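Abietadiene synthase, chloroplastic (Abies grandis, PDB 3S9V) belongs to the plant terpene synthase family, whose members are almost wholly helical enzymes with a metal-binding domain toward the C-terminal end. Local coordinates at residues T614-W619 with N629-N634; S636-L641 with T677-N682; D683-Q688 with L756-G761. One frame throughout, in Å; residues are numbered along the deposited sequence.

The three contacts lie in series along the chain, on the same side of its centre, within the helical terpene synthase fold. Helix 628-638 serves contacts 1 and 2, and helix 669-693 serves contacts 2 and 3. The centres of contacts 1 and 2 are about 12 Å apart, as are those of contacts 2 and 3; contacts 1 and 3 are about 20 Å apart. Polar side chains join them. Glu616 OE2 reaches Ser638 OG at 2.8 Å, and Tyr631 OH reaches Asp683 OD2 at 2.9 Å. Contacts 2 and 3 use adjoining segments of helix 669-693. The sequence across their junction, with Asn682 and Thr686, fits the family's second metal-binding motif.

Contact 1 (T614-W619 with N629-N634); sequences TKEAEW and NEYIEN
Trp619 and Asn634 carry this contact between two successive helices, 599-621 and 628-638. The short segments run at 137° to each other, with axes 11.1 Å apart at closest approach. The van der Waals part centres on the indole. Its six-membered ring sits among three side chains of 629-634. CZ2 of Trp619 touches CG of Glu630 at 3.9 Å, CZ3 meets CD2 of Tyr631 and CH2 meets CB of Asn634. The two aromatic rings meet obliquely. Lys615 O lies over one face of the indole, toward its rim. Tyr624 and Pro626, from the connecting loop, also pack on Trp619.

Lys615 lays its methylenes beside the Asn634 amide, with CD 3.7 Å from OD1 of Asn634. CG of Glu616 comes to 3.3 Å from ND2 of Asn634. With CG of Asn634 anti to the backbone N (chi1 -175°), the amide is carried across to the other helix.

The polar part is a water bridge. One water donates to OE2 of Glu616 at 2.6 Å and accepts from ND2 of Asn634, also at 2.6 Å. Both ends have further partners: ND2 of Asn634 bonds to Ala612 O, and OE2 of Glu616 bonds to Ser638 OG. Tyr631 OH bonds separately to Asp683 OD2. Lys615 NZ and Glu630 OE2 stay 5.9 Å apart, which is not a salt bridge.

The chemistry implies an amide of fixed orientation: ND2 of the buried Asn634 has two acceptors, so the helices are tied by polar bonds as well as by the indole.

Contact 2 (S636-L641 with T677-N682); sequences SVSIAL and TGRLVN
Arg679 starts with CG anti to the backbone N (chi1 179°), then bends at chi2 and chi3; Ile639 likewise sends CG1 away from its N (chi1 -167°), and the two side chains cross. The contact sits at the break between helix 628-638 and helix 641-648 in the terpene synthase fold. This is probably the kinked helix G of the family. Ala640, with positive phi, turns the chain there and stands at the N-cap of the next helix. Helix 669-693 packs against the break.

CD1 of Ile639 lies over one face of the Arg679 guanidinium, 3.6 Å above its plane and toward the rim. The same methyl touches the Asn682 amide, 3.8 Å from ND2. Ser638 OG comes to 2.9 Å from NH2 of Arg679, but the angle is too poor for a hydrogen bond. Ser638 OG instead bonds to Ala635 O, with Glu616 its strongest partner. Arg679 is placed by a salt bridge from NE to Asp683 OD1, with a weak bond from NH2 to Ala635 O. Beyond Ile639, Leu641 reaches the helix where Gly678 has no side chain: CD1 of Leu641 rests 3.9 Å from CA of Gly678.

Contact 3 (D683-Q688 with L756-G761); sequences DTKTYQ and LFYMQG
Lys685 NZ donates a hydrogen bond to the backbone O of Met759 at 2.8 Å. The C=O...N angle is 150°, and NZ is tilted 20° from the carbonyl plane. This bond ties helix 669-693 to the loop that follows helix 741-757. NZ of Lys685 also lies 3.3 Å from Gly761 N, but both are donors and do not bond.

The lysine chain bends at chi2 (79°) and is extended beyond, which brings it alongside the loop. CG of Lys685 lies at the edge of the Tyr758 ring, 4.4 Å from CD1, and CD of Lys685 is 3.9 Å from Tyr758 O. Thr686 adds a methyl contact: its CG2 meets CE1 of Tyr758 at 4.0 Å.

Further out, Tyr758 is the first residue to leave the helical conformation of 741-757. Its side chain packs on Val681 and Asn682, about one turn before Lys685. Thr686 OG1 serves its own helix, with a hydrogen bond to Asn682 O and a weak one to Glu690 OE2. His768, from helix 768-781, touches Lys685.

The spacing of Asn682, Thr686 and Glu690 fits the NSE/DTE motif of class I terpene synthases, which in relatives binds magnesium. The loop after helix 741-757 therefore packs beside a probable metal-binding segment of the alpha-helical terpene synthase fold.

Contact 1 (T614-W619 with N629-N634)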
loop_
_atom_site.group_PDB
_atom_site.type_symbol
_atom_site.label_atom_id
_atom_site.label_comp_id
_atom_site.label_asym_id
_atom_site.label_seq_id
_atom_site.Cartn_x
_atom_site.Cartn_y
_atom_site.Cartn_z
ATOM N N THR A 614 -12.552 -9.436 37.848
ATOM C CA THR A 614 -13.020 -10.181 39.003
ATOM C C THR A 614 -13.314 -11.646 38.691
ATOM O O THR A 614 -13.022 -12.521 39.504
ATOM C CB THR A 614 -14.280 -9.523 39.598
ATOM O OG1 THR A 614 -13.945 -8.213 40.074
ATOM C CG2 THR A 614 -14.828 -10.351 40.757
ATOM N N LYS A 615 -13.882 -11.923 37.520
ATOM C CA LYS A 615 -14.187 -13.302 37.170
ATOM C C LYS A 615 -12.896 -14.095 36.986
ATOM O O LYS A 615 -12.822 -15.252 37.389
ATOM C CB LYS A 615 -15.037 -13.377 35.893
ATOM C CG LYS A 615 -15.685 -14.747 35.675
ATOM C CD LYS A 615 -16.475 -14.832 34.376
ATOM C CE LYS A 615 -17.705 -13.928 34.373
ATOM N NZ LYS A 615 -18.787 -14.411 35.274
ATOM N N GLU A 616 -11.880 -13.485 36.378
ATOM C CA GLU A 616 -10.604 -14.179 36.183
ATOM C C GLU A 616 -9.936 -14.453 37.528
ATOM O O GLU A 616 -9.374 -15.524 37.745
ATOM C CB GLU A 616 -9.633 -13.360 35.317
ATOM C CG GLU A 616 -10.141 -13.027 33.928
ATOM C CD GLU A 616 -9.017 -12.685 32.954
ATOM O OE1 GLU A 616 -8.016 -12.066 33.387
ATOM O OE2 GLU A 616 -9.146 -13.027 31.754
ATOM N N ALA A 617 -9.996 -13.475 38.424
ATOM C CA ALA A 617 -9.395 -13.611 39.745
ATOM C C ALA A 617 -10.044 -14.740 40.541
ATOM O O ALA A 617 -9.357 -15.508 41.218
ATOM C CB ALA A 617 -9.516 -12.299 40.511
ATOM N N GLU A 618 -11.369 -14.839 40.470
ATOM C CA GLU A 618 -12.084 -15.884 41.196
ATOM C C GLU A 618 -11.746 -17.246 40.613
ATOM O O GLU A 618 -11.560 -18.214 41.350
ATOM C CB GLU A 618 -13.592 -15.628 41.146
ATOM C CG GLU A 618 -13.971 -14.301 41.792
ATOM C CD GLU A 618 -15.438 -13.944 41.633
ATOM O OE1 GLU A 618 -16.002 -14.207 40.546
ATOM O OE2 GLU A 618 -16.017 -13.381 42.590
ATOM N N TRP A 619 -11.658 -17.315 39.289
ATOM C CA TRP A 619 -11.312 -18.566 38.631
ATOM C C TRP A 619 -9.889 -18.942 39.021
ATOM O O TRP A 619 -9.574 -20.112 39.208
ATOM C CB TRP A 619 -11.358 -18.422 37.107
ATOM C CG TRP A 619 -12.716 -18.365 36.494
ATOM C CD1 TRP A 619 -13.893 -18.792 37.043
ATOM C CD2 TRP A 619 -13.028 -17.914 35.175
ATOM N NE1 TRP A 619 -14.915 -18.637 36.144
ATOM C CE2 TRP A 619 -14.414 -18.100 34.988
ATOM C CE3 TRP A 619 -12.269 -17.372 34.129
ATOM C CZ2 TRP A 619 -15.059 -17.764 33.795
ATOM C CZ3 TRP A 619 -12.910 -17.039 32.942
ATOM C CH2 TRP A 619 -14.291 -17.236 32.786
ATOM N N ASN A 629 -15.454 -21.269 25.068
ATOM C CA ASN A 629 -16.496 -20.259 24.907
ATOM C C ASN A 629 -16.693 -19.378 26.128
ATOM O O ASN A 629 -16.778 -18.156 26.008
ATOM C CB ASN A 629 -17.827 -20.917 24.551
ATOM C CG ASN A 629 -17.913 -21.291 23.092
ATOM O OD1 ASN A 629 -17.028 -21.958 22.561
ATOM N ND2 ASN A 629 -18.986 -20.862 22.432
ATOM N N GLU A 630 -16.776 -19.988 27.301
ATOM C CA GLU A 630 -16.969 -19.203 28.506
ATOM C C GLU A 630 -15.755 -18.339 28.784
ATOM O O GLU A 630 -15.898 -17.173 29.135
ATOM C CB GLU A 630 -17.248 -20.088 29.718
ATOM C CG GLU A 630 -17.388 -19.293 31.015
ATOM C CD GLU A 630 -17.950 -20.112 32.169
ATOM O OE1 GLU A 630 -17.364 -21.161 32.503
ATOM O OE2 GLU A 630 -18.977 -19.703 32.749
ATOM N N TYR A 631 -14.564 -18.904 28.616
ATOM C CA TYR A 631 -13.339 -18.152 28.858
ATOM C C TYR A 631 -13.230 -16.971 27.903
ATOM O O TYR A 631 -13.118 -15.815 28.333
ATOM C CB TYR A 631 -12.106 -19.043 28.697
ATOM C CG TYR A 631 -10.804 -18.264 28.730
ATOM C CD1 TYR A 631 -10.157 -17.905 27.554
ATOM C CD2 TYR A 631 -10.244 -17.853 29.943
ATOM C CE1 TYR A 631 -8.977 -17.152 27.579
ATOM C CE2 TYR A 631 -9.070 -17.099 29.981
ATOM C CZ TYR A 631 -8.443 -16.755 28.793
ATOM O OH TYR A 631 -7.280 -16.024 28.820
ATOM N N ILE A 632 -13.264 -17.266 26.609
ATOM C CA ILE A 632 -13.167 -16.226 25.599
ATOM C C ILE A 632 -14.163 -15.087 25.781
ATOM O O ILE A 632 -13.806 -13.936 25.580
ATOM C CB ILE A 632 -13.289 -16.816 24.176
ATOM C CG1 ILE A 632 -11.889 -17.087 23.636
ATOM C CG2 ILE A 632 -13.996 -15.845 23.243
ATOM C CD1 ILE A 632 -11.005 -15.840 23.610
ATOM N N GLU A 633 -15.405 -15.390 26.154
ATOM C CA GLU A 633 -16.380 -14.321 26.358
ATOM C C GLU A 633 -15.927 -13.314 27.422
ATOM O O GLU A 633 -16.050 -12.108 27.221
ATOM C CB GLU A 633 -17.749 -14.892 26.730
ATOM C CG GLU A 633 -18.457 -15.572 25.561
ATOM C CD GLU A 633 -18.499 -14.708 24.297
ATOM O OE1 GLU A 633 -18.921 -13.534 24.381
ATOM O OE2 GLU A 633 -18.113 -15.211 23.217
ATOM N N ASN A 634 -15.401 -13.801 28.545
ATOM C CA ASN A 634 -14.918 -12.914 29.607
ATOM C C ASN A 634 -13.544 -12.314 29.255
ATOM O O ASN A 634 -13.291 -11.128 29.483
ATOM C CB ASN A 634 -14.794 -13.674 30.926
ATOM C CG ASN A 634 -14.415 -12.768 32.081
ATOM O OD1 ASN A 634 -15.206 -11.934 32.516
ATOM N ND2 ASN A 634 -13.201 -12.919 32.578
HETATM O O HOH W 1 -11.380 -14.305 31.436
#

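Contact 2 (S636-L641 with T677-N682)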
loop_
_atom_site.group_PDB
_atom_site.type_symbol
_atom_site.label_atom_id
_atom_site.label_comp_id
_atom_site.label_asym_id
_atom_site.label_seq_id
_atom_site.Cartn_x
_atom_site.Cartn_y
_atom_site.Cartn_z
ATOM N N SER A 636 -12.303 -11.691 26.343
ATOM C CA SER A 636 -12.392 -10.721 25.254
ATOM C C SER A 636 -12.572 -9.339 25.859
ATOM O O SER A 636 -12.262 -8.328 25.227
ATOM C CB SER A 636 -13.592 -11.020 24.343
ATOM O OG SER A 636 -13.445 -12.272 23.704
ATOM N N VAL A 637 -13.094 -9.309 27.081
ATOM C CA VAL A 637 -13.315 -8.062 27.800
ATOM C C VAL A 637 -12.170 -7.748 28.769
ATOM O O VAL A 637 -11.735 -6.602 28.875
ATOM C CB VAL A 637 -14.645 -8.107 28.590
ATOM C CG1 VAL A 637 -14.781 -6.869 29.432
ATOM C CG2 VAL A 637 -15.819 -8.214 27.624
ATOM N N SER A 638 -11.672 -8.768 29.462
ATOM C CA SER A 638 -10.584 -8.559 30.415
ATOM C C SER A 638 -9.332 -8.010 29.736
ATOM O O SER A 638 -8.527 -7.351 30.382
ATOM C CB SER A 638 -10.231 -9.860 31.141
ATOM O OG SER A 638 -9.513 -10.726 30.286
ATOM N N ILE A 639 -9.168 -8.284 28.442
ATOM C CA ILE A 639 -8.002 -7.794 27.711
ATOM C C ILE A 639 -7.994 -6.255 27.716
ATOM O O ILE A 639 -6.995 -5.626 27.397
ATOM C CB ILE A 639 -7.964 -8.384 26.251
ATOM C CG1 ILE A 639 -6.593 -8.137 25.626
ATOM C CG2 ILE A 639 -9.092 -7.815 25.400
ATOM C CD1 ILE A 639 -5.438 -8.782 26.401
ATOM N N ALA A 640 -9.135 -5.676 28.083
ATOM C CA ALA A 640 -9.331 -4.231 28.236
ATOM C C ALA A 640 -9.248 -3.269 27.054
ATOM O O ALA A 640 -9.236 -2.056 27.261
ATOM C CB ALA A 640 -8.426 -3.720 29.357
ATOM N N LEU A 641 -9.208 -3.771 25.827
ATOM C CA LEU A 641 -9.151 -2.871 24.679
ATOM C C LEU A 641 -10.453 -2.075 24.561
ATOM O O LEU A 641 -10.440 -0.893 24.209
ATOM C CB LEU A 641 -8.897 -3.655 23.392
ATOM C CG LEU A 641 -7.601 -4.473 23.413
ATOM C CD1 LEU A 641 -7.430 -5.186 22.087
ATOM C CD2 LEU A 641 -6.414 -3.555 23.697
ATOM N N THR A 677 -9.904 -10.560 18.919
ATOM C CA THR A 677 -8.604 -10.703 18.267
ATOM C C THR A 677 -7.439 -10.309 19.180
ATOM O O THR A 677 -6.376 -10.938 19.142
ATOM C CB THR A 677 -8.500 -9.876 16.956
ATOM O OG1 THR A 677 -8.634 -8.478 17.246
ATOM C CG2 THR A 677 -9.574 -10.312 15.966
ATOM N N GLY A 678 -7.635 -9.277 19.994
ATOM C CA GLY A 678 -6.574 -8.844 20.886
ATOM C C GLY A 678 -6.277 -9.931 21.898
ATOM O O GLY A 678 -5.118 -10.279 22.146
ATOM N N ARG A 679 -7.330 -10.482 22.483
ATOM C CA ARG A 679 -7.177 -11.541 23.465
ATOM C C ARG A 679 -6.438 -12.756 22.914
ATOM O O ARG A 679 -5.524 -13.275 23.548
ATOM C CB ARG A 679 -8.537 -12.021 23.953
ATOM C CG ARG A 679 -8.440 -13.157 24.966
ATOM C CD ARG A 679 -8.252 -12.558 26.333
ATOM N NE ARG A 679 -6.930 -12.766 26.887
ATOM C CZ ARG A 679 -6.456 -12.107 27.941
ATOM N NH1 ARG A 679 -5.235 -12.370 28.385
ATOM N NH2 ARG A 679 -7.189 -11.176 28.543
ATOM N N LEU A 680 -6.856 -13.222 21.744
ATOM C CA LEU A 680 -6.246 -14.405 21.144
ATOM C C LEU A 680 -4.781 -14.249 20.741
ATOM O O LEU A 680 -3.981 -15.163 20.959
ATOM C CB LEU A 680 -7.063 -14.867 19.929
ATOM C CG LEU A 680 -8.525 -15.253 20.193
ATOM C CD1 LEU A 680 -9.151 -15.818 18.927
ATOM C CD2 LEU A 680 -8.587 -16.284 21.301
ATOM N N VAL A 681 -4.417 -13.114 20.150
ATOM C CA VAL A 681 -3.029 -12.941 19.749
ATOM C C VAL A 681 -2.172 -12.914 21.005
ATOM O O VAL A 681 -1.110 -13.527 21.053
ATOM C CB VAL A 681 -2.807 -11.643 18.931
ATOM C CG1 VAL A 681 -2.904 -10.411 19.823
ATOM C CG2 VAL A 681 -1.449 -11.707 18.242
ATOM N N ASN A 682 -2.667 -12.222 22.027
ATOM C CA ASN A 682 -1.984 -12.103 23.309
ATOM C C ASN A 682 -1.780 -13.480 23.950
ATOM O O ASN A 682 -0.695 -13.785 24.452
ATOM C CB ASN A 682 -2.810 -11.199 24.236
ATOM C CG ASN A 682 -2.168 -10.994 25.603
ATOM O OD1 ASN A 682 -2.040 -11.931 26.387
ATOM N ND2 ASN A 682 -1.768 -9.756 25.896
#

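Contact 3 (D683-Q688 with L756-G761)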
loop_
_atom_site.group_PDB
_atom_site.type_symbol
_atom_site.label_atom_id
_atom_site.label_comp_id
_atom_site.label_asym_id
_atom_site.label_seq_id
_atom_site.Cartn_x
_atom_site.Cartn_y
_atom_site.Cartn_z
ATOM N N ASP A 683 -2.822 -14.309 23.906
ATOM C CA ASP A 683 -2.794 -15.647 24.504
ATOM C C ASP A 683 -1.926 -16.673 23.776
ATOM O O ASP A 683 -1.213 -17.442 24.414
ATOM C CB ASP A 683 -4.226 -16.191 24.635
ATOM C CG ASP A 683 -4.905 -15.761 25.931
ATOM O OD1 ASP A 683 -4.593 -14.671 26.459
ATOM O OD2 ASP A 683 -5.770 -16.513 26.418
ATOM N N THR A 684 -1.991 -16.702 22.450
ATOM C CA THR A 684 -1.186 -17.654 21.695
ATOM C C THR A 684 0.299 -17.409 21.955
ATOM O O THR A 684 1.124 -18.312 21.823
ATOM C CB THR A 684 -1.441 -17.534 20.184
ATOM O OG1 THR A 684 -1.185 -16.186 19.765
ATOM C CG2 THR A 684 -2.876 -17.909 19.854
ATOM N N LYS A 685 0.626 -16.180 22.334
ATOM C CA LYS A 685 1.999 -15.790 22.608
ATOM C C LYS A 685 2.368 -16.042 24.070
ATOM O O LYS A 685 3.040 -17.019 24.393
ATOM C CB LYS A 685 2.177 -14.304 22.281
ATOM C CG LYS A 685 3.619 -13.819 22.192
ATOM C CD LYS A 685 4.255 -14.193 20.858
ATOM C CE LYS A 685 5.603 -13.502 20.672
ATOM N NZ LYS A 685 6.188 -13.752 19.322
ATOM N N THR A 686 1.902 -15.156 24.946
ATOM C CA THR A 686 2.185 -15.223 26.378
ATOM C C THR A 686 1.880 -16.537 27.090
ATOM O O THR A 686 2.517 -16.847 28.102
ATOM C CB THR A 686 1.449 -14.103 27.147
ATOM O OG1 THR A 686 0.035 -14.264 26.994
ATOM C CG2 THR A 686 1.870 -12.731 26.633
ATOM N N TYR A 687 0.916 -17.306 26.593
ATOM C CA TYR A 687 0.583 -18.569 27.252
ATOM C C TYR A 687 1.854 -19.396 27.424
ATOM O O TYR A 687 1.932 -20.273 28.288
ATOM C CB TYR A 687 -0.464 -19.351 26.442
ATOM C CG TYR A 687 0.047 -20.618 25.783
ATOM C CD1 TYR A 687 0.877 -20.566 24.663
ATOM C CD2 TYR A 687 -0.304 -21.871 26.285
ATOM C CE1 TYR A 687 1.345 -21.733 24.059
ATOM C CE2 TYR A 687 0.158 -23.042 25.691
ATOM C CZ TYR A 687 0.983 -22.966 24.579
ATOM O OH TYR A 687 1.441 -24.126 23.994
ATOM N N GLN A 688 2.846 -19.086 26.594
ATOM C CA GLN A 688 4.143 -19.757 26.599
ATOM C C GLN A 688 4.779 -19.798 27.993
ATOM O O GLN A 688 5.055 -20.872 28.530
ATOM C CB GLN A 688 5.092 -19.034 25.635
ATOM C CG GLN A 688 6.366 -19.790 25.302
ATOM C CD GLN A 688 6.135 -20.880 24.278
ATOM O OE1 GLN A 688 5.343 -21.797 24.494
ATOM N NE2 GLN A 688 6.827 -20.784 23.149
ATOM N N LEU A 756 0.603 -6.307 16.338
ATOM C CA LEU A 756 2.009 -5.925 16.225
ATOM C C LEU A 756 2.824 -6.281 17.476
ATOM O O LEU A 756 3.894 -6.882 17.379
ATOM C CB LEU A 756 2.137 -4.423 15.944
ATOM C CG LEU A 756 3.576 -3.895 15.819
ATOM C CD1 LEU A 756 4.259 -4.515 14.603
ATOM C CD2 LEU A 756 3.563 -2.385 15.693
ATOM N N PHE A 757 2.319 -5.925 18.650
ATOM C CA PHE A 757 3.051 -6.217 19.869
ATOM C C PHE A 757 3.209 -7.702 20.139
ATOM O O PHE A 757 4.221 -8.121 20.683
ATOM C CB PHE A 757 2.382 -5.560 21.082
ATOM C CG PHE A 757 2.641 -4.084 21.203
ATOM C CD1 PHE A 757 2.172 -3.376 22.304
ATOM C CD2 PHE A 757 3.356 -3.401 20.226
ATOM C CE1 PHE A 757 2.409 -2.009 22.431
ATOM C CE2 PHE A 757 3.598 -2.040 20.343
ATOM C CZ PHE A 757 3.123 -1.342 21.450
ATOM N N TYR A 758 2.215 -8.496 19.760
ATOM C CA TYR A 758 2.260 -9.932 20.009
ATOM C C TYR A 758 2.357 -10.760 18.739
ATOM O O TYR A 758 1.916 -11.905 18.704
ATOM C CB TYR A 758 1.020 -10.354 20.804
ATOM C CG TYR A 758 0.896 -9.659 22.138
ATOM C CD1 TYR A 758 1.643 -10.075 23.244
ATOM C CD2 TYR A 758 0.062 -8.553 22.289
ATOM C CE1 TYR A 758 1.559 -9.399 24.472
ATOM C CE2 TYR A 758 -0.027 -7.874 23.497
ATOM C CZ TYR A 758 0.720 -8.297 24.584
ATOM O OH TYR A 758 0.619 -7.605 25.771
ATOM N N MET A 759 2.946 -10.182 17.701
ATOM C CA MET A 759 3.082 -10.883 16.432
ATOM C C MET A 759 3.982 -12.111 16.522
ATOM O O MET A 759 4.843 -12.217 17.401
ATOM C CB MET A 759 3.611 -9.932 15.348
ATOM C CG MET A 759 5.024 -9.413 15.564
ATOM S SD MET A 759 5.500 -8.238 14.266
ATOM C CE MET A 759 5.730 -9.354 12.875
ATOM N N GLN A 760 3.757 -13.042 15.603
ATOM C CA GLN A 760 4.534 -14.271 15.529
ATOM C C GLN A 760 5.974 -13.904 15.176
ATOM O O GLN A 760 6.254 -13.451 14.063
ATOM C CB GLN A 760 3.945 -15.187 14.451
ATOM C CG GLN A 760 4.574 -16.564 14.391
ATOM C CD GLN A 760 4.354 -17.347 15.668
ATOM O OE1 GLN A 760 3.219 -17.661 16.028
ATOM N NE2 GLN A 760 5.441 -17.662 16.362
ATOM N N GLY A 761 6.884 -14.090 16.127
ATOM C CA GLY A 761 8.276 -13.762 15.881
ATOM C C GLY A 761 8.964 -14.782 14.997
ATOM O O GLY A 761 8.660 -14.898 13.810
#